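Local coordinates for protein hydroalkoxylation enzyme phnH (Penicillium herquei, PDB 6JJS) that catalyses an intramolecular hydroalkoxylation that closes a ring of (2'R)-atrovenetin during fungal phenalenone biosynthesis, and works as a homotetramer, at residues A[48-53]-A[75-80]. Sequence-based numbering, arbitrary orientation.
Sequences QIKALQ and LSTRGA
Ile49 O is gripped twice: Arg78 N donates to it at 2.8 Å in a nearly straight bond (176° at the hydrogen), and a water donates to it as well. This is the open end of an antiparallel beta hairpin, strands 48-61 and 67-79, within the curled antiparallel sheet of a protein whose family belongs to the AOC-barrel clan. Ile49 pairs with Arg78 and Ala51 with Ser76 as hydrogen-bonded pairs, each closed by two backbone bonds; between them Lys50 faces Thr77 as a non-hydrogen-bonded pair, where Lys50 CA lies 3.2 Å from Ser76 O in a CA-H...O contact. The same water that serves Ile49 O sits in plane at the edge of the Arg78 guanidinium. On the face carrying Gln48, Lys50 and Leu52, the side chains of Lys50 and Thr77 run side by side, Lys50 CG 3.7 Å from Thr77 CB, beyond which the extended lysine chain carries NZ clear of the threonine. Leu75 CD2 reaches across to Leu52 CB at 3.8 Å, and a second subunit covers this pair with its Leu101 and His89. On the other face a chi1 of 61° swings Ser76 OG toward strand 48-61, where it hydrogen-bonds two waters, each at 2.8 Å. One is the water on Ile49 O; the other donates to Ala51 O at 3.1 Å.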
loop_
_atom_site.group_PDB
_atom_site.type_symbol
_atom_site.label_atom_id
_atom_site.label_comp_id
_atom_site.label_asym_id
_atom_site.label_seq_id
_atom_site.Cartn_x
_atom_site.Cartn_y
_atom_site.Cartn_z
ATOM N N GLN A 48 -17.352 10.517 5.754
ATOM C CA GLN A 48 -16.548 9.428 6.343
ATOM C C GLN A 48 -15.613 9.966 7.415
ATOM O O GLN A 48 -15.312 11.179 7.422
ATOM C CB GLN A 48 -15.845 8.601 5.253
ATOM C CG GLN A 48 -14.981 9.398 4.298
ATOM C CD GLN A 48 -14.287 8.564 3.246
ATOM O OE1 GLN A 48 -13.256 8.971 2.708
ATOM N NE2 GLN A 48 -14.866 7.413 2.910
ATOM N N ILE A 49 -15.208 9.082 8.302
ATOM C CA ILE A 49 -14.187 9.343 9.345
ATOM C C ILE A 49 -12.998 8.423 9.094
ATOM O O ILE A 49 -13.180 7.201 8.993
ATOM C CB ILE A 49 -14.773 9.101 10.737
ATOM C CG1 ILE A 49 -15.816 10.170 11.069
ATOM C CG2 ILE A 49 -13.685 9.013 11.794
ATOM C CD1 ILE A 49 -16.629 9.822 12.315
ATOM N N LYS A 50 -11.811 9.009 9.008
ATOM C CA LYS A 50 -10.555 8.243 8.925
ATOM C C LYS A 50 -9.777 8.400 10.231
ATOM O O LYS A 50 -9.644 9.526 10.740
ATOM C CB LYS A 50 -9.722 8.725 7.746
ATOM C CG LYS A 50 -10.430 8.700 6.400
ATOM C CD LYS A 50 -9.465 8.927 5.262
ATOM C CE LYS A 50 -10.121 9.307 3.963
ATOM N NZ LYS A 50 -9.070 9.492 2.935
ATOM N N ALA A 51 -9.296 7.283 10.743
ATOM C CA ALA A 51 -8.607 7.242 12.045
ATOM C C ALA A 51 -7.363 6.367 11.963
ATOM O O ALA A 51 -7.321 5.371 11.193
ATOM C CB ALA A 51 -9.554 6.760 13.099
ATOM N N LEU A 52 -6.427 6.667 12.850
ATOM C CA LEU A 52 -5.268 5.822 13.175
ATOM C C LEU A 52 -5.455 5.294 14.586
ATOM O O LEU A 52 -5.871 6.074 15.468
ATOM C CB LEU A 52 -3.977 6.626 13.043
ATOM C CG LEU A 52 -2.703 5.862 13.390
ATOM C CD1 LEU A 52 -1.541 6.401 12.589
ATOM C CD2 LEU A 52 -2.409 5.933 14.885
ATOM N N GLN A 53 -5.191 4.020 14.763
ATOM C CA GLN A 53 -5.275 3.355 16.089
ATOM C C GLN A 53 -4.051 2.483 16.296
ATOM O O GLN A 53 -3.739 1.642 15.444
ATOM C CB GLN A 53 -6.579 2.574 16.180
ATOM C CG GLN A 53 -6.878 1.989 17.543
ATOM C CD GLN A 53 -8.344 1.613 17.653
ATOM O OE1 GLN A 53 -8.950 1.092 16.722
ATOM N NE2 GLN A 53 -8.942 1.913 18.796
ATOM N N LEU A 75 -5.205 1.610 10.248
ATOM C CA LEU A 75 -5.826 2.769 9.571
ATOM C C LEU A 75 -7.232 2.349 9.140
ATOM O O LEU A 75 -7.384 1.302 8.518
ATOM C CB LEU A 75 -4.987 3.198 8.359
ATOM C CG LEU A 75 -3.620 3.802 8.665
ATOM C CD1 LEU A 75 -2.922 4.225 7.384
ATOM C CD2 LEU A 75 -3.746 4.993 9.582
ATOM N N SER A 76 -8.241 3.110 9.518
ATOM C CA SER A 76 -9.645 2.731 9.211
ATOM C C SER A 76 -10.362 3.898 8.542
ATOM O O SER A 76 -10.053 5.076 8.847
ATOM C CB SER A 76 -10.365 2.281 10.437
ATOM O OG SER A 76 -10.410 3.323 11.383
ATOM N N THR A 77 -11.299 3.590 7.651
ATOM C CA THR A 77 -12.274 4.600 7.181
ATOM C C THR A 77 -13.682 4.064 7.381
ATOM O O THR A 77 -13.997 2.989 6.912
ATOM C CB THR A 77 -11.966 5.383 5.899
ATOM O OG1 THR A 77 -13.038 5.492 4.950
ATOM C CG2 THR A 77 -10.619 5.105 5.297
ATOM N N ARG A 78 -14.417 4.833 8.173
ATOM C CA ARG A 78 -15.798 4.519 8.625
ATOM C C ARG A 78 -16.721 5.430 7.821
ATOM O O ARG A 78 -16.708 6.650 8.028
ATOM C CB ARG A 78 -15.921 4.739 10.140
ATOM C CG ARG A 78 -14.972 3.920 10.996
ATOM C CD ARG A 78 -15.103 4.272 12.476
ATOM N NE ARG A 78 -14.446 3.239 13.252
ATOM C CZ ARG A 78 -15.066 2.197 13.804
ATOM N NH1 ARG A 78 -14.360 1.272 14.432
ATOM N NH2 ARG A 78 -16.385 2.106 13.780
ATOM N N GLY A 79 -17.474 4.850 6.885
ATOM C CA GLY A 79 -18.387 5.606 6.024
ATOM C C GLY A 79 -19.664 6.008 6.738
ATOM O O GLY A 79 -20.085 5.300 7.673
ATOM N N ALA A 80 -20.219 7.156 6.361
ATOM C CA ALA A 80 -21.595 7.540 6.756
ATOM C C ALA A 80 -22.547 6.422 6.348
ATOM O O ALA A 80 -23.590 6.310 6.967
ATOM C CB ALA A 80 -21.990 8.837 6.119
HETATM O O HOH W 1 -12.142 5.519 11.380
HETATM O O HOH W 2 -8.036 2.852 12.875
#